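Local coordinates for cytoplasmic protein (Cryptococcus neoformans var. grubii serotype A, PDB 7LPQ), which probably hydrolyses the beta-glucosidic bond of steryl glucosides, as a glycoside hydrolase of family 5, at residues P142-W147 and D267-P272; F426-V431 and S450-D455; M197-N202 and D583-E588. All coordinates share one frame; numbering follows the deposited sequence. Where two conformers were deposited one is given.

Contact 1 (P142-W147 and D267-P272); sequences PHQDVW and DSINEP. With YAJ (~{N}-[(3~{R},5~{S})-5-(hydroxymethyl)-1-methyl-pyrrolidin-3-yl]-2-(3-oxidanylidene-4~{H}-1,4-benzoxazin-6-yl)ethanamide), chain E.
Three hydrogen bonds join P142-W147 to D267-P272, and N270 has a part in each. Its backbone N donates to P142 O at 3.2 Å, and its ND2 reaches Q144 O at 3.1 Å, lying in that carbonyl's plane. In return Q144 NE2 donates to N270 O at 2.9 Å with an N-H...O angle of 165°, the Q144 chain bending at chi2.

The N270 amide stacks on the H143 imidazole, their planes 21° apart, with ND2 3.3 Å above the ring and toward its rim. With CG anti to the backbone N (chi1 -176°), N270 runs alongside H143. Each has an outside polar partner: D141 at H143 ND1 and R100 at N270 OD1.

Both segments begin in neighbouring parallel strands, 137-143 and 263-267, of the TIM barrel. N270-E271-P272 matches the Asn-Glu-Pro motif of family 5, whose glutamate is the acid/base in relatives.

Water 1 bridges two carboxylates, donating to D145 OD1 at 2.7 Å and to E271 OE1 at 2.6 Å; D145 OD2 bonds to S154 OG. E271 OE2 is hydrogen-bonded to H452 ND1 and accepts a hydrogen bond from N05 of the ligand YAJ at 3.2 Å. P142 CD packs on D267 O at 3.2 Å.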
loop_
_atom_site.group_PDB
_atom_site.type_symbol
_atom_site.label_atom_id
_atom_site.label_comp_id
_atom_site.label_asym_id
_atom_site.label_seq_id
_atom_site.Cartn_x
_atom_site.Cartn_y
_atom_site.Cartn_z
ATOM N N PRO A 142 -8.295 2.598 -2.723
ATOM C CA PRO A 142 -8.183 3.092 -4.105
ATOM C C PRO A 142 -6.710 3.123 -4.507
ATOM O O PRO A 142 -5.958 3.995 -4.066
ATOM C CB PRO A 142 -8.816 4.480 -4.044
ATOM C CG PRO A 142 -8.722 4.890 -2.606
ATOM C CD PRO A 142 -8.695 3.653 -1.770
ATOM N N HIS A 143 -6.289 2.162 -5.322
ATOM C CA HIS A 143 -4.881 1.853 -5.484
ATOM C C HIS A 143 -4.329 2.353 -6.812
ATOM O O HIS A 143 -4.989 2.264 -7.852
ATOM C CB HIS A 143 -4.641 0.338 -5.381
ATOM C CG HIS A 143 -3.224 -0.016 -5.059
ATOM N ND1 HIS A 143 -2.800 -0.282 -3.774
ATOM C CD2 HIS A 143 -2.129 -0.122 -5.847
ATOM C CE1 HIS A 143 -1.506 -0.541 -3.786
ATOM N NE2 HIS A 143 -1.073 -0.446 -5.031
ATOM N N GLN A 144 -3.100 2.855 -6.763
ATOM C CA GLN A 144 -2.348 3.221 -7.953
ATOM C C GLN A 144 -0.864 3.081 -7.652
ATOM O O GLN A 144 -0.450 3.035 -6.490
ATOM C CB GLN A 144 -2.655 4.653 -8.410
ATOM C CG GLN A 144 -2.130 5.733 -7.487
ATOM C CD GLN A 144 -0.661 6.062 -7.749
ATOM O OE1 GLN A 144 -0.170 5.944 -8.878
ATOM N NE2 GLN A 144 0.042 6.482 -6.700
ATOM N N ASP A 145 -0.071 2.999 -8.721
ATOM C CA ASP A 145 1.381 3.023 -8.647
ATOM C C ASP A 145 1.883 3.830 -9.835
ATOM O O ASP A 145 1.490 3.558 -10.975
ATOM C CB ASP A 145 1.983 1.615 -8.679
ATOM C CG ASP A 145 1.676 0.828 -7.432
ATOM O OD1 ASP A 145 2.342 1.059 -6.396
ATOM O OD2 ASP A 145 0.773 -0.027 -7.488
ATOM N N VAL A 146 2.760 4.806 -9.565
ATOM C CA VAL A 146 3.268 5.735 -10.574
ATOM C C VAL A 146 2.158 6.065 -11.562
ATOM O O VAL A 146 2.323 5.929 -12.778
ATOM C CB VAL A 146 4.514 5.166 -11.276
ATOM C CG1 VAL A 146 5.688 5.141 -10.291
ATOM C CG2 VAL A 146 4.267 3.781 -11.828
ATOM N N TRP A 147 1.006 6.458 -11.016
ATOM C CA TRP A 147 -0.169 6.938 -11.730
ATOM C C TRP A 147 -0.990 5.847 -12.411
ATOM O O TRP A 147 -2.217 5.790 -12.223
ATOM C CB TRP A 147 0.200 7.979 -12.788
ATOM C CG TRP A 147 -1.033 8.490 -13.475
ATOM C CD1 TRP A 147 -1.446 8.208 -14.741
ATOM C CD2 TRP A 147 -2.036 9.347 -12.907
ATOM N NE1 TRP A 147 -2.641 8.842 -15.003
ATOM C CE2 TRP A 147 -3.022 9.547 -13.892
ATOM C CE3 TRP A 147 -2.190 9.963 -11.664
ATOM C CZ2 TRP A 147 -4.143 10.344 -13.676
ATOM C CZ3 TRP A 147 -3.304 10.756 -11.448
ATOM C CH2 TRP A 147 -4.267 10.940 -12.451
ATOM N N ASP A 267 -9.561 3.961 2.613
ATOM C CA ASP A 267 -8.239 4.563 2.567
ATOM C C ASP A 267 -8.249 5.718 1.576
ATOM O O ASP A 267 -9.076 5.769 0.657
ATOM C CB ASP A 267 -7.198 3.521 2.162
ATOM C CG ASP A 267 -5.840 3.755 2.799
ATOM O OD1 ASP A 267 -5.607 4.853 3.370
ATOM O OD2 ASP A 267 -4.998 2.829 2.723
ATOM N N SER A 268 -7.331 6.663 1.780
ATOM C CA SER A 268 -7.120 7.714 0.799
ATOM C C SER A 268 -6.337 7.154 -0.388
ATOM O O SER A 268 -5.868 6.009 -0.374
ATOM C CB SER A 268 -6.404 8.910 1.429
ATOM O OG SER A 268 -5.225 8.538 2.121
ATOM N N ILE A 269 -6.207 7.974 -1.431
ATOM C CA ILE A 269 -5.504 7.544 -2.633
ATOM C C ILE A 269 -4.116 7.018 -2.257
ATOM O O ILE A 269 -3.403 7.602 -1.434
ATOM C CB ILE A 269 -5.422 8.702 -3.647
ATOM C CG1 ILE A 269 -4.926 8.193 -4.999
ATOM C CG2 ILE A 269 -4.516 9.808 -3.132
ATOM C CD1 ILE A 269 -4.806 9.277 -6.061
ATOM N N ASN A 270 -3.732 5.904 -2.879
ATOM C CA ASN A 270 -2.549 5.164 -2.470
ATOM C C ASN A 270 -1.272 5.852 -2.930
ATOM O O ASN A 270 -1.150 6.227 -4.101
ATOM C CB ASN A 270 -2.603 3.747 -3.044
ATOM C CG ASN A 270 -1.456 2.892 -2.576
ATOM O OD1 ASN A 270 -1.438 2.437 -1.427
ATOM N ND2 ASN A 270 -0.489 2.660 -3.463
ATOM N N GLU A 271 -0.311 5.993 -2.000
ATOM C CA GLU A 271 1.021 6.528 -2.263
ATOM C C GLU A 271 1.004 7.589 -3.362
ATOM O O GLU A 271 1.611 7.400 -4.424
ATOM C CB GLU A 271 1.976 5.385 -2.636
ATOM C CG GLU A 271 1.985 4.234 -1.626
ATOM C CD GLU A 271 3.196 3.298 -1.760
ATOM O OE1 GLU A 271 3.890 3.353 -2.793
ATOM O OE2 GLU A 271 3.437 2.497 -0.832
ATOM N N PRO A 272 0.342 8.723 -3.138
ATOM C CA PRO A 272 0.213 9.719 -4.211
ATOM C C PRO A 272 1.555 10.313 -4.601
ATOM O O PRO A 272 2.408 10.591 -3.753
ATOM C CB PRO A 272 -0.705 10.786 -3.599
ATOM C CG PRO A 272 -0.467 10.674 -2.115
ATOM C CD PRO A 272 -0.227 9.197 -1.859
HETATM C C10 YAJ E . 6.783 2.928 1.910
HETATM C C13 YAJ E . 9.599 2.928 2.102
HETATM C C20 YAJ E . 4.651 -0.757 -3.386
HETATM C C21 YAJ E . 4.546 -2.105 -2.813
HETATM C C22 YAJ E . 3.472 -2.998 -3.409
HETATM C C01 YAJ E . 6.072 -3.830 -2.137
HETATM C C03 YAJ E . 6.762 -1.572 -2.525
HETATM C C04 YAJ E . 6.059 -0.218 -2.998
HETATM C C06 YAJ E . 6.966 1.713 -1.624
HETATM C C08 YAJ E . 6.831 2.934 -0.692
HETATM C C09 YAJ E . 7.518 2.932 0.707
HETATM C C11 YAJ E . 7.423 2.927 3.170
HETATM C C12 YAJ E . 8.835 2.928 3.299
HETATM C C14 YAJ E . 8.926 2.936 0.842
HETATM C C16 YAJ E . 11.693 2.852 3.436
HETATM C C18 YAJ E . 10.898 2.612 4.630
HETATM N N02 YAJ E . 5.921 -2.646 -3.051
HETATM N N05 YAJ E . 5.968 0.936 -2.088
HETATM N N15 YAJ E . 11.042 2.943 2.224
HETATM O O07 YAJ E . 8.109 1.419 -2.007
HETATM O O17 YAJ E . 12.931 2.844 3.502
HETATM O O19 YAJ E . 9.446 2.941 4.513
HETATM O O23 YAJ E . 3.585 -3.039 -4.825
HETATM O O HOH W 1 3.383 3.295 -5.345
#

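Contact 2 (F426-V431 and S450-D455); sequences FIQAPV and SPHFYD. With YAJ (~{N}-[(3~{R},5~{S})-5-(hydroxymethyl)-1-methyl-pyrrolidin-3-yl]-2-(3-oxidanylidene-4~{H}-1,4-benzoxazin-6-yl)ethanamide), chain E.
Q428 lays its terminal amide across one face of the H452 imidazole, with OE1 3.2 Å from CE1 and CD 3.3 Å from NE2 of that ring. Amide and ring planes are 37° apart, too far from parallel for a flat stack, and none of the close polar pairs between them has hydrogen-bond geometry. The overlap depends on reach: chi1 of -167° sets CG opposite the backbone N, and the rest of the chain is extended. The polar ends point to other partners. Q428 OE1 is bonded to E271 N and NE2 weakly to D267 OD2, while H452 ND1 is hydrogen-bonded to E271 OE2.

Further back, S450 N donates to I427 O at 2.8 Å. The bond is nearly straight at the hydrogen, yet the donor stands 43° out of the carbonyl plane. S450 OG packs over the backbone of F426 and I427, its CB lies 3.9 Å from F426 CB, and the hydroxyl bonds to D267 OD1. F426 and I427 end strand 424-427 and S450 comes just after strand 447-449, its parallel neighbour in the TIM barrel; the loops beyond run to the ligand pocket.

There Y454 lies under the pyrrolidine of YAJ, C03 of the ligand being 3.9 Å above its ring plane, and Y454 CD2 comes within 3.7 Å of C10 near the ring plane. V431 CG1 touches C09 at 3.9 Å, and F453 presents a ring face to C18. The polar link from Y454 N to O19 is weak, at 3.5 Å.

The chemistry implies two different roles: the bonds of Q428 to the backbone N of E271 and of H452 to its carboxylate probably position that glutamate, whereas V431, F453 and Y454 meet the ligand mainly by van der Waals contact, with one weak hydrogen bond.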
loop_
_atom_site.group_PDB
_atom_site.type_symbol
_atom_site.label_atom_id
_atom_site.label_comp_id
_atom_site.label_asym_id
_atom_site.label_seq_id
_atom_site.Cartn_x
_atom_site.Cartn_y
_atom_site.Cartn_z
ATOM N N PHE A 426 -9.259 6.326 6.868
ATOM C CA PHE A 426 -7.897 5.815 6.976
ATOM C C PHE A 426 -7.007 6.773 6.194
ATOM O O PHE A 426 -7.058 6.819 4.960
ATOM C CB PHE A 426 -7.820 4.387 6.460
ATOM C CG PHE A 426 -8.579 3.410 7.311
ATOM C CD1 PHE A 426 -9.922 3.158 7.072
ATOM C CD2 PHE A 426 -7.959 2.757 8.365
ATOM C CE1 PHE A 426 -10.629 2.260 7.853
ATOM C CE2 PHE A 426 -8.653 1.863 9.144
ATOM C CZ PHE A 426 -9.990 1.611 8.891
ATOM N N ILE A 427 -6.214 7.551 6.919
ATOM C CA ILE A 427 -5.483 8.676 6.349
ATOM C C ILE A 427 -4.087 8.216 5.963
ATOM O O ILE A 427 -3.288 7.842 6.826
ATOM C CB ILE A 427 -5.422 9.847 7.343
ATOM C CG1 ILE A 427 -6.840 10.329 7.672
ATOM C CG2 ILE A 427 -4.599 10.989 6.780
ATOM C CD1 ILE A 427 -6.950 10.991 9.015
ATOM N N GLN A 428 -3.793 8.246 4.670
ATOM C CA GLN A 428 -2.494 7.853 4.142
ATOM C C GLN A 428 -1.808 9.094 3.577
ATOM O O GLN A 428 -2.045 9.484 2.428
ATOM C CB GLN A 428 -2.640 6.771 3.075
ATOM C CG GLN A 428 -1.324 6.093 2.709
ATOM C CD GLN A 428 -1.414 5.280 1.429
ATOM O OE1 GLN A 428 -0.467 5.237 0.636
ATOM N NE2 GLN A 428 -2.547 4.625 1.227
ATOM N N ALA A 429 -0.950 9.713 4.391
ATOM C CA ALA A 429 -0.107 10.795 3.906
ATOM C C ALA A 429 0.861 10.261 2.851
ATOM O O ALA A 429 1.085 9.050 2.755
ATOM C CB ALA A 429 0.658 11.421 5.068
ATOM N N PRO A 430 1.443 11.147 2.044
ATOM C CA PRO A 430 2.410 10.696 1.037
ATOM C C PRO A 430 3.571 9.942 1.674
ATOM O O PRO A 430 3.905 10.122 2.850
ATOM C CB PRO A 430 2.877 11.998 0.372
ATOM C CG PRO A 430 1.775 12.978 0.628
ATOM C CD PRO A 430 1.213 12.602 1.982
ATOM N N VAL A 431 4.194 9.081 0.861
ATOM C CA VAL A 431 5.243 8.198 1.354
ATOM C C VAL A 431 6.309 9.005 2.085
ATOM O O VAL A 431 6.858 9.972 1.547
ATOM C CB VAL A 431 5.860 7.400 0.189
ATOM C CG1 VAL A 431 7.189 6.797 0.610
ATOM C CG2 VAL A 431 4.913 6.319 -0.286
ATOM N N SER A 450 -3.024 5.565 8.393
ATOM C CA SER A 450 -2.755 4.384 7.577
ATOM C C SER A 450 -1.439 4.540 6.815
ATOM O O SER A 450 -1.405 4.451 5.584
ATOM C CB SER A 450 -3.917 4.131 6.618
ATOM O OG SER A 450 -4.216 5.295 5.853
ATOM N N PRO A 451 -0.335 4.745 7.516
ATOM C CA PRO A 451 0.963 4.796 6.835
ATOM C C PRO A 451 1.410 3.417 6.381
ATOM O O PRO A 451 0.961 2.384 6.885
ATOM C CB PRO A 451 1.910 5.356 7.905
ATOM C CG PRO A 451 1.310 4.907 9.201
ATOM C CD PRO A 451 -0.205 4.894 8.979
ATOM N N HIS A 452 2.321 3.416 5.418
ATOM C CA HIS A 452 3.004 2.208 4.979
ATOM C C HIS A 452 4.424 2.199 5.536
ATOM O O HIS A 452 4.992 3.238 5.866
ATOM C CB HIS A 452 3.038 2.133 3.450
ATOM C CG HIS A 452 1.683 2.147 2.813
ATOM N ND1 HIS A 452 1.502 2.115 1.447
ATOM C CD2 HIS A 452 0.443 2.202 3.355
ATOM C CE1 HIS A 452 0.211 2.154 1.177
ATOM N NE2 HIS A 452 -0.453 2.206 2.318
ATOM N N PHE A 453 4.990 1.000 5.650
ATOM C CA PHE A 453 6.388 0.869 6.017
ATOM C C PHE A 453 6.955 -0.394 5.395
ATOM O O PHE A 453 6.337 -1.459 5.459
ATOM C CB PHE A 453 6.619 0.822 7.531
ATOM C CG PHE A 453 8.073 0.704 7.908
ATOM C CD1 PHE A 453 8.688 -0.533 7.988
ATOM C CD2 PHE A 453 8.832 1.835 8.163
ATOM C CE1 PHE A 453 10.018 -0.643 8.317
ATOM C CE2 PHE A 453 10.160 1.730 8.505
ATOM C CZ PHE A 453 10.758 0.483 8.578
ATOM N N TYR A 454 8.146 -0.266 4.811
ATOM C CA TYR A 454 8.898 -1.402 4.305
ATOM C C TYR A 454 10.314 -1.348 4.850
ATOM O O TYR A 454 10.848 -0.274 5.087
ATOM C CB TYR A 454 8.929 -1.401 2.777
ATOM C CG TYR A 454 7.613 -1.780 2.167
ATOM C CD1 TYR A 454 7.270 -3.110 1.986
ATOM C CD2 TYR A 454 6.701 -0.806 1.788
ATOM C CE1 TYR A 454 6.057 -3.458 1.433
ATOM C CE2 TYR A 454 5.490 -1.141 1.238
ATOM C CZ TYR A 454 5.169 -2.467 1.061
ATOM O OH TYR A 454 3.947 -2.810 0.509
ATOM N N ASP A 455 10.909 -2.518 5.075
ATOM C CA ASP A 455 12.344 -2.610 5.318
ATOM C C ASP A 455 13.036 -2.264 4.004
ATOM O O ASP A 455 13.262 -3.141 3.160
ATOM C CB ASP A 455 12.711 -3.996 5.819
ATOM C CG ASP A 455 14.204 -4.156 6.057
ATOM O OD1 ASP A 455 14.967 -3.178 5.860
ATOM O OD2 ASP A 455 14.601 -5.269 6.441
HETATM C C10 YAJ E . 6.783 2.928 1.910
HETATM C C13 YAJ E . 9.599 2.928 2.102
HETATM C C20 YAJ E . 4.651 -0.757 -3.386
HETATM C C21 YAJ E . 4.546 -2.105 -2.813
HETATM C C22 YAJ E . 3.472 -2.998 -3.409
HETATM C C01 YAJ E . 6.072 -3.830 -2.137
HETATM C C03 YAJ E . 6.762 -1.572 -2.525
HETATM C C04 YAJ E . 6.059 -0.218 -2.998
HETATM C C06 YAJ E . 6.966 1.713 -1.624
HETATM C C08 YAJ E . 6.831 2.934 -0.692
HETATM C C09 YAJ E . 7.518 2.932 0.707
HETATM C C11 YAJ E . 7.423 2.927 3.170
HETATM C C12 YAJ E . 8.835 2.928 3.299
HETATM C C14 YAJ E . 8.926 2.936 0.842
HETATM C C16 YAJ E . 11.693 2.852 3.436
HETATM C C18 YAJ E . 10.898 2.612 4.630
HETATM N N02 YAJ E . 5.921 -2.646 -3.051
HETATM N N05 YAJ E . 5.968 0.936 -2.088
HETATM N N15 YAJ E . 11.042 2.943 2.224
HETATM O O07 YAJ E . 8.109 1.419 -2.007
HETATM O O17 YAJ E . 12.931 2.844 3.502
HETATM O O19 YAJ E . 9.446 2.941 4.513
HETATM O O23 YAJ E . 3.585 -3.039 -4.825
#

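Contact 3 (M197-N202 and D583-E588). With YAJ (~{N}-[(3~{R},5~{S})-5-(hydroxymethyl)-1-methyl-pyrrolidin-3-yl]-2-(3-oxidanylidene-4~{H}-1,4-benzoxazin-6-yl)ethanamide), chain E.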
loop_
_atom_site.group_PDB
_atom_site.type_symbol
_atom_site.label_atom_id
_atom_site.label_comp_id
_atom_site.label_asym_id
_atom_site.label_seq_id
_atom_site.Cartn_x
_atom_site.Cartn_y
_atom_site.Cartn_z
ATOM N N MET A 197 13.204 -3.277 -8.593
ATOM C CA MET A 197 12.558 -2.139 -7.945
ATOM C C MET A 197 12.886 -0.823 -8.637
ATOM O O MET A 197 12.916 0.236 -8.006
ATOM C CB MET A 197 12.934 -2.074 -6.466
ATOM C CG MET A 197 12.473 -3.293 -5.651
ATOM S SD MET A 197 10.689 -3.605 -5.774
ATOM C CE MET A 197 10.060 -2.153 -4.930
ATOM N N ILE A 198 13.117 -0.866 -9.948
ATOM C CA ILE A 198 13.302 0.382 -10.670
ATOM C C ILE A 198 11.969 1.072 -10.957
ATOM O O ILE A 198 11.938 2.293 -11.161
ATOM C CB ILE A 198 14.062 0.149 -11.985
ATOM C CG1 ILE A 198 14.543 1.490 -12.550
ATOM C CG2 ILE A 198 13.180 -0.575 -13.000
ATOM C CD1 ILE A 198 15.624 1.361 -13.604
ATOM N N TRP A 199 10.858 0.325 -10.966
ATOM C CA TRP A 199 9.578 0.919 -11.339
ATOM C C TRP A 199 9.247 2.144 -10.493
ATOM O O TRP A 199 8.603 3.084 -10.979
ATOM C CB TRP A 199 8.467 -0.126 -11.221
ATOM C CG TRP A 199 8.125 -0.517 -9.819
ATOM C CD1 TRP A 199 8.565 -1.613 -9.149
ATOM C CD2 TRP A 199 7.262 0.186 -8.914
ATOM N NE1 TRP A 199 8.034 -1.641 -7.880
ATOM C CE2 TRP A 199 7.229 -0.547 -7.713
ATOM C CE3 TRP A 199 6.504 1.359 -9.008
ATOM C CZ2 TRP A 199 6.481 -0.145 -6.614
ATOM C CZ3 TRP A 199 5.759 1.756 -7.911
ATOM C CH2 TRP A 199 5.753 1.005 -6.731
ATOM N N GLY A 200 9.671 2.149 -9.232
ATOM C CA GLY A 200 9.379 3.274 -8.365
ATOM C C GLY A 200 9.981 4.574 -8.847
ATOM O O GLY A 200 9.417 5.643 -8.610
ATOM N N THR A 201 11.124 4.508 -9.540
ATOM C CA THR A 201 11.734 5.730 -10.048
ATOM C C THR A 201 10.874 6.416 -11.101
ATOM O O THR A 201 11.158 7.567 -11.453
ATOM C CB THR A 201 13.126 5.450 -10.632
ATOM O OG1 THR A 201 13.014 4.632 -11.808
ATOM C CG2 THR A 201 14.009 4.766 -9.596
ATOM N N ASN A 202 9.830 5.755 -11.611
ATOM C CA ASN A 202 8.935 6.430 -12.550
ATOM C C ASN A 202 8.350 7.699 -11.945
ATOM O O ASN A 202 8.002 8.629 -12.676
ATOM C CB ASN A 202 7.817 5.484 -12.998
ATOM C CG ASN A 202 8.219 4.632 -14.191
ATOM O OD1 ASN A 202 8.787 5.137 -15.162
ATOM N ND2 ASN A 202 7.936 3.331 -14.124
ATOM N N ASP A 583 4.755 -11.749 -8.265
ATOM C CA ASP A 583 3.396 -11.244 -8.190
ATOM C C ASP A 583 2.849 -10.811 -9.547
ATOM O O ASP A 583 1.733 -10.269 -9.607
ATOM C CB ASP A 583 3.337 -10.062 -7.219
ATOM C CG ASP A 583 3.590 -10.467 -5.769
ATOM O OD1 ASP A 583 3.490 -11.672 -5.437
ATOM O OD2 ASP A 583 3.873 -9.560 -4.957
ATOM N N ASN A 584 3.604 -11.024 -10.630
ATOM C CA ASN A 584 3.186 -10.617 -11.972
ATOM C C ASN A 584 3.059 -9.102 -12.090
ATOM O O ASN A 584 2.208 -8.593 -12.822
ATOM C CB ASN A 584 1.872 -11.303 -12.361
ATOM C CG ASN A 584 1.965 -12.820 -12.270
ATOM O OD1 ASN A 584 2.720 -13.450 -13.007
ATOM N ND2 ASN A 584 1.206 -13.410 -11.351
ATOM N N TRP A 585 3.916 -8.369 -11.384
ATOM C CA TRP A 585 3.872 -6.908 -11.409
ATOM C C TRP A 585 5.276 -6.368 -11.121
ATOM O O TRP A 585 5.718 -6.352 -9.968
ATOM C CB TRP A 585 2.857 -6.383 -10.402
ATOM C CG TRP A 585 2.610 -4.919 -10.516
ATOM C CD1 TRP A 585 1.786 -4.302 -11.399
ATOM C CD2 TRP A 585 3.185 -3.884 -9.709
ATOM N NE1 TRP A 585 1.811 -2.939 -11.201
ATOM C CE2 TRP A 585 2.665 -2.659 -10.167
ATOM C CE3 TRP A 585 4.091 -3.874 -8.645
ATOM C CZ2 TRP A 585 3.018 -1.440 -9.598
ATOM C CZ3 TRP A 585 4.445 -2.661 -8.087
ATOM C CH2 TRP A 585 3.910 -1.463 -8.563
ATOM N N ASN A 586 5.949 -5.915 -12.178
ATOM C CA ASN A 586 7.206 -5.178 -12.081
ATOM C C ASN A 586 8.284 -5.957 -11.337
ATOM O O ASN A 586 9.198 -5.369 -10.752
ATOM C CB ASN A 586 6.980 -3.811 -11.429
ATOM C CG ASN A 586 6.210 -2.860 -12.331
ATOM O OD1 ASN A 586 6.178 -3.037 -13.548
ATOM N ND2 ASN A 586 5.581 -1.847 -11.735
ATOM N N GLY A 587 8.202 -7.285 -11.371
ATOM C CA GLY A 587 9.196 -8.103 -10.713
ATOM C C GLY A 587 9.093 -8.156 -9.207
ATOM O O GLY A 587 10.008 -8.681 -8.557
ATOM N N GLU A 588 8.023 -7.614 -8.628
ATOM C CA GLU A 588 7.827 -7.716 -7.189
ATOM C C GLU A 588 7.339 -9.112 -6.839
ATOM O O GLU A 588 6.582 -9.729 -7.592
ATOM C CB GLU A 588 6.828 -6.676 -6.702
ATOM C CG GLU A 588 7.420 -5.319 -6.418
ATOM C CD GLU A 588 6.470 -4.425 -5.635
ATOM O OE1 GLU A 588 5.379 -4.905 -5.250
ATOM O OE2 GLU A 588 6.816 -3.243 -5.402
HETATM C C10 YAJ E . 6.783 2.928 1.910
HETATM C C13 YAJ E . 9.599 2.928 2.102
HETATM C C20 YAJ E . 4.651 -0.757 -3.386
HETATM C C21 YAJ E . 4.546 -2.105 -2.813
HETATM C C22 YAJ E . 3.472 -2.998 -3.409
HETATM C C01 YAJ E . 6.072 -3.830 -2.137
HETATM C C03 YAJ E . 6.762 -1.572 -2.525
HETATM C C04 YAJ E . 6.059 -0.218 -2.998
HETATM C C06 YAJ E . 6.966 1.713 -1.624
HETATM C C08 YAJ E . 6.831 2.934 -0.692
HETATM C C09 YAJ E . 7.518 2.932 0.707
HETATM C C11 YAJ E . 7.423 2.927 3.170
HETATM C C12 YAJ E . 8.835 2.928 3.299
HETATM C C14 YAJ E . 8.926 2.936 0.842
HETATM C C16 YAJ E . 11.693 2.852 3.436
HETATM C C18 YAJ E . 10.898 2.612 4.630
HETATM N N02 YAJ E . 5.921 -2.646 -3.051
HETATM N N05 YAJ E . 5.968 0.936 -2.088
HETATM N N15 YAJ E . 11.042 2.943 2.224
HETATM O O07 YAJ E . 8.109 1.419 -2.007
HETATM O O17 YAJ E . 12.931 2.844 3.502
HETATM O O19 YAJ E . 9.446 2.941 4.513
HETATM O O23 YAJ E . 3.585 -3.039 -4.825
HETATM O O HOH W 2 11.634 -5.740 -9.462
HETATM O O HOH W 3 11.093 -2.930 -10.958
#
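W199 starts against N586: its CB lies 3.4 Å from N586 ND2, and CD1 is 3.5 Å from N586 CB. A chi1 of 70° places CG between the backbone N and the carbonyl carbon and sends the indole across toward D583-E588. NE1 then gives a weak hydrogen bond to E588 OE2 at 3.2 Å, bent to 132°. Beyond it, CE2 and CZ2 lie beneath the edge of W585, with CZ2 3.5 Å from W585 CH2. The two six-membered rings form an edge-to-face, T-shaped pair, centroids 4.6 Å apart and planes at 66°, in which W585 supplies the edge and W199 the face. At the far end W199 CH2 comes edge-on to C20 of YAJ at 3.9 Å.

Outside partners fix both neighbours of the indole: W585 NE1 bonds to G153 O, N586 ND2 to G152 O, and K48 makes a cation-pi contact with W585. A type I' turn from W585 to E588 brings the side chains of W585, N586 and E588 onto W199. Two waters complete the join, each donating to N586 O; water 2 accepts from M197 N and water 3 from W199 N.

E588 carries the contact into the ligand pocket of this family 5 hydrolase. Its OE1 accepts a hydrogen bond from hydroxyl O23 of YAJ at 2.6 Å and its OE2 one from N02 at 2.6 Å. N02 is a tertiary amine, so its short bond to OE2 is consistent with a protonated pyrrolidine nitrogen paired with the carboxylate, and the weakly bonded W199 N-H may help to orient the latter.

In the fold
Contacts 1 and 2 lie at the ends of successive parallel strands of the TIM barrel, with centres 11 Å apart. They touch directly, E271 N lying 2.7 Å from Q428 OE1. Contact 3 joins a short 3-10 segment and its approach to a loop; its centre is 15 Å from that of contact 1, which it meets where D145 CB packs on W585 CZ2 at 3.4 Å. Contacts 2 and 3, with centres 18 Å apart and nearest atoms about 6 Å apart, do not touch, but YAJ spans the separation. Contact 3 grips its pyrrolidine end, contact 1 its amide nitrogen, and contact 2 packs along its length. E521, which bonds to Y454 OH and packs on E271, is placed consistently with the nucleophile of family 5 relatives.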